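Local coordinates for protein putative trimethylamine methyltransferase (Rhizobium meliloti, PDB 4YYC) that probably transfers methyl groups, as a putative trimethylamine methyltransferase, at residues A[210-222]-A[255-267]. Residues are numbered along the deposited sequence; the frame is centred on the assembly and turned at random.
Sequences GSVTAPERAEDTV and TMLGAAKVYARHN
The phenol of Y263 pushes out from helix 255-265 into the loop that leads into helix 215-222, where its hydroxyl donates to the carbonyl oxygen of S211 (OH to O 2.6 Å). That oxygen lies at the ring's edge, in its plane, while the hydroxyl stands 26° out of the carbonyl plane. T221 grips the same residue from its own helix: its OG1 accepts the S211 N-H and donates to R217 O, while its CB rests 3.3 Å from Y263 OH. The side chains of T221 and Y263 meet nearly at right angles, and A218 CB presses obliquely on the ring, 3.5 Å from CE2.

Beside the phenol, V262 is a knob in the hole formed by P215, A218, E219 and V222; the helix axes run roughly parallel, 24° apart and 8.4 Å at closest approach. V262 turns CG1 away from its own backbone N (chi1 172°), which brings that methyl to 3.8 Å from A218 CB, and CG2 meets P215 O and E219 CG. V222 divides its branches: CG2 slides past the tyrosine, whereas CG1 sits over one face of the H266 imidazole in a CH-pi contact, 3.9 Å from the ring centroid. ND1 of that histidine is hydrogen-bonded to OE2 of E235. G258, lacking a side chain, lets the P215 ring come close to the helix backbone.

At the opposite end of the interface V212 spreads across A259 CB, its CG1 touching Y263 and its CG2 the selenomethionine methyl of M256.

Helix 215-229 lies in the beta-alpha-beta crossover from strand 208-209 to parallel strand 240-245; helix 254-265, after short strand 251-252, precedes parallel strand 269-277, successive units consistent with this family's barrel-like core. V212, A259 and Y263 reach strand 240-245, and helix 192-202 touches S211 and T221.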
loop_
_atom_site.group_PDB
_atom_site.type_symbol
_atom_site.label_atom_id
_atom_site.label_comp_id
_atom_site.label_asym_id
_atom_site.label_seq_id
_atom_site.Cartn_x
_atom_site.Cartn_y
_atom_site.Cartn_z
ATOM N N GLY A 210 -27.819 9.620 2.939
ATOM C CA GLY A 210 -28.930 10.057 3.748
ATOM C C GLY A 210 -28.741 9.939 5.226
ATOM O O GLY A 210 -27.753 9.403 5.722
ATOM N N SER A 211 -29.706 10.489 5.972
ATOM C CA SER A 211 -29.631 10.442 7.435
ATOM C C SER A 211 -30.145 9.086 7.908
ATOM O O SER A 211 -31.152 8.575 7.360
ATOM C CB SER A 211 -30.486 11.532 8.060
ATOM O OG SER A 211 -30.476 11.433 9.487
ATOM N N VAL A 212 -29.492 8.541 8.933
ATOM C CA VAL A 212 -29.871 7.248 9.503
ATOM C C VAL A 212 -30.068 7.286 10.990
ATOM O O VAL A 212 -30.288 6.262 11.612
ATOM C CB VAL A 212 -28.907 6.112 9.084
ATOM C CG1 VAL A 212 -28.978 5.884 7.588
ATOM C CG2 VAL A 212 -27.510 6.401 9.533
ATOM N N THR A 213 -30.060 8.489 11.570
ATOM C CA THR A 213 -30.023 8.605 13.011
ATOM C C THR A 213 -31.373 8.422 13.687
ATOM O O THR A 213 -31.423 8.211 14.893
ATOM C CB THR A 213 -29.361 9.882 13.468
ATOM O OG1 THR A 213 -30.055 11.000 12.933
ATOM C CG2 THR A 213 -27.923 9.869 13.021
ATOM N N ALA A 214 -32.442 8.550 12.939
ATOM C CA ALA A 214 -33.826 8.149 13.393
ATOM C C ALA A 214 -34.668 7.884 12.165
ATOM O O ALA A 214 -34.439 8.448 11.084
ATOM C CB ALA A 214 -34.449 9.236 14.225
ATOM N N PRO A 215 -35.698 7.024 12.287
ATOM C CA PRO A 215 -36.476 6.761 11.067
ATOM C C PRO A 215 -37.146 7.989 10.451
ATOM O O PRO A 215 -37.216 8.114 9.240
ATOM C CB PRO A 215 -37.495 5.693 11.499
ATOM C CG PRO A 215 -37.051 5.229 12.844
ATOM C CD PRO A 215 -35.977 6.105 13.394
ATOM N N GLU A 216 -37.640 8.894 11.276
ATOM C CA GLU A 216 -38.249 10.112 10.767
ATOM C C GLU A 216 -37.262 10.986 9.969
ATOM O O GLU A 216 -37.664 11.731 9.072
ATOM C CB GLU A 216 -38.926 10.903 11.906
ATOM C CG GLU A 216 -37.988 11.350 13.014
ATOM C CD GLU A 216 -37.881 10.395 14.231
ATOM O OE1 GLU A 216 -38.116 9.137 14.126
ATOM O OE2 GLU A 216 -37.560 10.965 15.342
ATOM N N ARG A 217 -35.981 10.867 10.308
ATOM C CA ARG A 217 -34.917 11.588 9.595
ATOM C C ARG A 217 -34.619 10.966 8.260
ATOM O O ARG A 217 -34.346 11.680 7.285
ATOM C CB ARG A 217 -33.662 11.714 10.462
ATOM C CG ARG A 217 -33.952 12.420 11.762
ATOM C CD ARG A 217 -32.828 12.448 12.734
ATOM N NE ARG A 217 -33.329 12.876 14.028
ATOM C CZ ARG A 217 -32.751 12.623 15.200
ATOM N NH1 ARG A 217 -31.581 11.996 15.308
ATOM N NH2 ARG A 217 -33.362 13.054 16.288
ATOM N N ALA A 218 -34.731 9.642 8.185
ATOM C CA ALA A 218 -34.686 8.967 6.899
ATOM C C ALA A 218 -35.889 9.383 6.066
ATOM O O ALA A 218 -35.753 9.619 4.861
ATOM C CB ALA A 218 -34.599 7.459 7.098
ATOM N N GLU A 219 -37.083 9.476 6.671
ATOM C CA GLU A 219 -38.252 9.943 5.929
ATOM C C GLU A 219 -38.034 11.364 5.412
ATOM O O GLU A 219 -38.345 11.676 4.252
ATOM C CB GLU A 219 -39.510 9.836 6.806
ATOM C CG GLU A 219 -39.916 8.387 7.026
ATOM C CD GLU A 219 -40.989 8.212 8.075
ATOM O OE1 GLU A 219 -41.279 9.173 8.805
ATOM O OE2 GLU A 219 -41.568 7.105 8.133
ATOM N N ASP A 220 -37.465 12.215 6.259
ATOM C CA ASP A 220 -37.151 13.580 5.816
ATOM C C ASP A 220 -36.160 13.598 4.638
ATOM O O ASP A 220 -36.304 14.409 3.717
ATOM C CB ASP A 220 -36.573 14.432 6.941
ATOM C CG ASP A 220 -37.593 14.814 8.012
ATOM O OD1 ASP A 220 -38.832 14.747 7.812
ATOM O OD2 ASP A 220 -37.163 15.249 9.114
ATOM N N THR A 221 -35.153 12.717 4.666
ATOM C CA THR A 221 -34.203 12.642 3.579
ATOM C C THR A 221 -34.905 12.285 2.280
ATOM O O THR A 221 -34.668 12.902 1.251
ATOM C CB THR A 221 -33.104 11.604 3.873
ATOM O OG1 THR A 221 -32.395 11.956 5.085
ATOM C CG2 THR A 221 -32.105 11.471 2.726
ATOM N N VAL A 222 -35.786 11.294 2.339
ATOM C CA VAL A 222 -36.554 10.888 1.153
ATOM C C VAL A 222 -37.400 12.058 0.664
ATOM O O VAL A 222 -37.490 12.300 -0.532
ATOM C CB VAL A 222 -37.382 9.601 1.424
ATOM C CG1 VAL A 222 -38.326 9.297 0.262
ATOM C CG2 VAL A 222 -36.459 8.427 1.678
ATOM N N THR A 255 -32.905 1.381 15.752
ATOM C CA THR A 255 -32.672 2.580 14.945
ATOM C C THR A 255 -32.201 2.241 13.552
ATOM O O THR A 255 -32.704 2.781 12.558
ATOM C CB THR A 255 -31.678 3.515 15.625
ATOM O OG1 THR A 255 -32.248 3.860 16.882
ATOM C CG2 THR A 255 -31.488 4.790 14.782
HETATM N N MSE A 256 -31.211 1.353 13.485
HETATM C CA MSE A 256 -30.696 0.913 12.200
HETATM C C MSE A 256 -31.703 0.192 11.365
HETATM O O MSE A 256 -31.832 0.464 10.173
HETATM C CB MSE A 256 -29.395 0.095 12.383
HETATM C CG MSE A 256 -28.239 0.902 12.949
HETATM SE SE MSE A 256 -27.605 2.285 11.699
HETATM C CE MSE A 256 -28.629 3.812 12.435
ATOM N N LEU A 257 -32.453 -0.709 11.978
ATOM C CA LEU A 257 -33.533 -1.405 11.261
ATOM C C LEU A 257 -34.586 -0.431 10.784
ATOM O O LEU A 257 -35.111 -0.572 9.687
ATOM C CB LEU A 257 -34.139 -2.482 12.150
ATOM C CG LEU A 257 -33.264 -3.678 12.457
ATOM C CD1 LEU A 257 -33.893 -4.511 13.548
ATOM C CD2 LEU A 257 -32.947 -4.512 11.226
ATOM N N GLY A 258 -34.895 0.583 11.593
ATOM C CA GLY A 258 -35.886 1.588 11.208
ATOM C C GLY A 258 -35.488 2.411 10.003
ATOM O O GLY A 258 -36.319 2.635 9.117
ATOM N N ALA A 259 -34.215 2.821 9.942
ATOM C CA ALA A 259 -33.732 3.514 8.754
ATOM C C ALA A 259 -33.727 2.588 7.527
ATOM O O ALA A 259 -34.128 3.012 6.446
ATOM C CB ALA A 259 -32.346 4.079 8.975
ATOM N N ALA A 260 -33.314 1.340 7.718
ATOM C CA ALA A 260 -33.292 0.368 6.624
ATOM C C ALA A 260 -34.671 0.184 6.034
ATOM O O ALA A 260 -34.831 0.157 4.804
ATOM C CB ALA A 260 -32.729 -0.970 7.091
ATOM N N LYS A 261 -35.688 0.101 6.909
ATOM C CA LYS A 261 -37.063 -0.075 6.416
ATOM C C LYS A 261 -37.520 1.131 5.550
ATOM O O LYS A 261 -38.141 0.942 4.473
ATOM C CB LYS A 261 -38.046 -0.339 7.566
ATOM C CG LYS A 261 -37.789 -1.667 8.237
ATOM C CD LYS A 261 -38.782 -2.082 9.307
ATOM C CE LYS A 261 -38.840 -1.170 10.485
ATOM N NZ LYS A 261 -39.828 -1.712 11.475
ATOM N N VAL A 262 -37.187 2.346 5.978
ATOM C CA VAL A 262 -37.568 3.505 5.182
ATOM C C VAL A 262 -36.895 3.489 3.822
ATOM O O VAL A 262 -37.536 3.601 2.795
ATOM C CB VAL A 262 -37.224 4.827 5.908
ATOM C CG1 VAL A 262 -37.426 6.049 5.007
ATOM C CG2 VAL A 262 -37.977 4.942 7.231
ATOM N N TYR A 263 -35.568 3.385 3.817
ATOM C CA TYR A 263 -34.855 3.438 2.570
ATOM C C TYR A 263 -35.185 2.303 1.615
ATOM O O TYR A 263 -35.420 2.560 0.415
ATOM C CB TYR A 263 -33.357 3.534 2.837
ATOM C CG TYR A 263 -32.984 4.904 3.407
ATOM C CD1 TYR A 263 -33.315 6.053 2.713
ATOM C CD2 TYR A 263 -32.322 5.049 4.622
ATOM C CE1 TYR A 263 -32.965 7.308 3.178
ATOM C CE2 TYR A 263 -31.998 6.317 5.092
ATOM C CZ TYR A 263 -32.315 7.418 4.358
ATOM O OH TYR A 263 -31.970 8.654 4.845
ATOM N N ALA A 264 -35.297 1.073 2.133
ATOM C CA ALA A 264 -35.676 -0.046 1.265
ATOM C C ALA A 264 -37.072 0.128 0.675
ATOM O O ALA A 264 -37.290 -0.276 -0.449
ATOM C CB ALA A 264 -35.529 -1.372 1.989
ATOM N N ARG A 265 -38.010 0.754 1.377
ATOM C CA ARG A 265 -39.314 0.988 0.789
ATOM C C ARG A 265 -39.334 2.029 -0.305
ATOM O O ARG A 265 -40.263 2.035 -1.117
ATOM C CB ARG A 265 -40.304 1.383 1.868
ATOM C CG ARG A 265 -40.775 0.218 2.702
ATOM C CD ARG A 265 -42.086 0.556 3.378
ATOM N NE ARG A 265 -42.596 -0.596 4.104
ATOM C CZ ARG A 265 -42.410 -0.837 5.403
ATOM N NH1 ARG A 265 -41.714 -0.023 6.177
ATOM N NH2 ARG A 265 -42.963 -1.937 5.928
ATOM N N HIS A 266 -38.320 2.901 -0.343
ATOM C CA HIS A 266 -38.220 3.934 -1.361
ATOM C C HIS A 266 -37.083 3.725 -2.374
ATOM O O HIS A 266 -36.683 4.668 -3.014
ATOM C CB HIS A 266 -38.061 5.279 -0.647
ATOM C CG HIS A 266 -39.248 5.633 0.178
ATOM N ND1 HIS A 266 -40.437 6.014 -0.380
ATOM C CD2 HIS A 266 -39.436 5.611 1.516
ATOM C CE1 HIS A 266 -41.332 6.201 0.577
ATOM N NE2 HIS A 266 -40.739 6.004 1.744
ATOM N N ASN A 267 -36.632 2.473 -2.538
ATOM C CA ASN A 267 -35.679 2.141 -3.616
ATOM C C ASN A 267 -34.329 2.781 -3.364
ATOM O O ASN A 267 -33.584 3.009 -4.331
ATOM C CB ASN A 267 -36.205 2.611 -5.006
ATOM C CG ASN A 267 -35.672 1.801 -6.189
ATOM O OD1 ASN A 267 -34.461 1.768 -6.496
ATOM N ND2 ASN A 267 -36.583 1.197 -6.885
#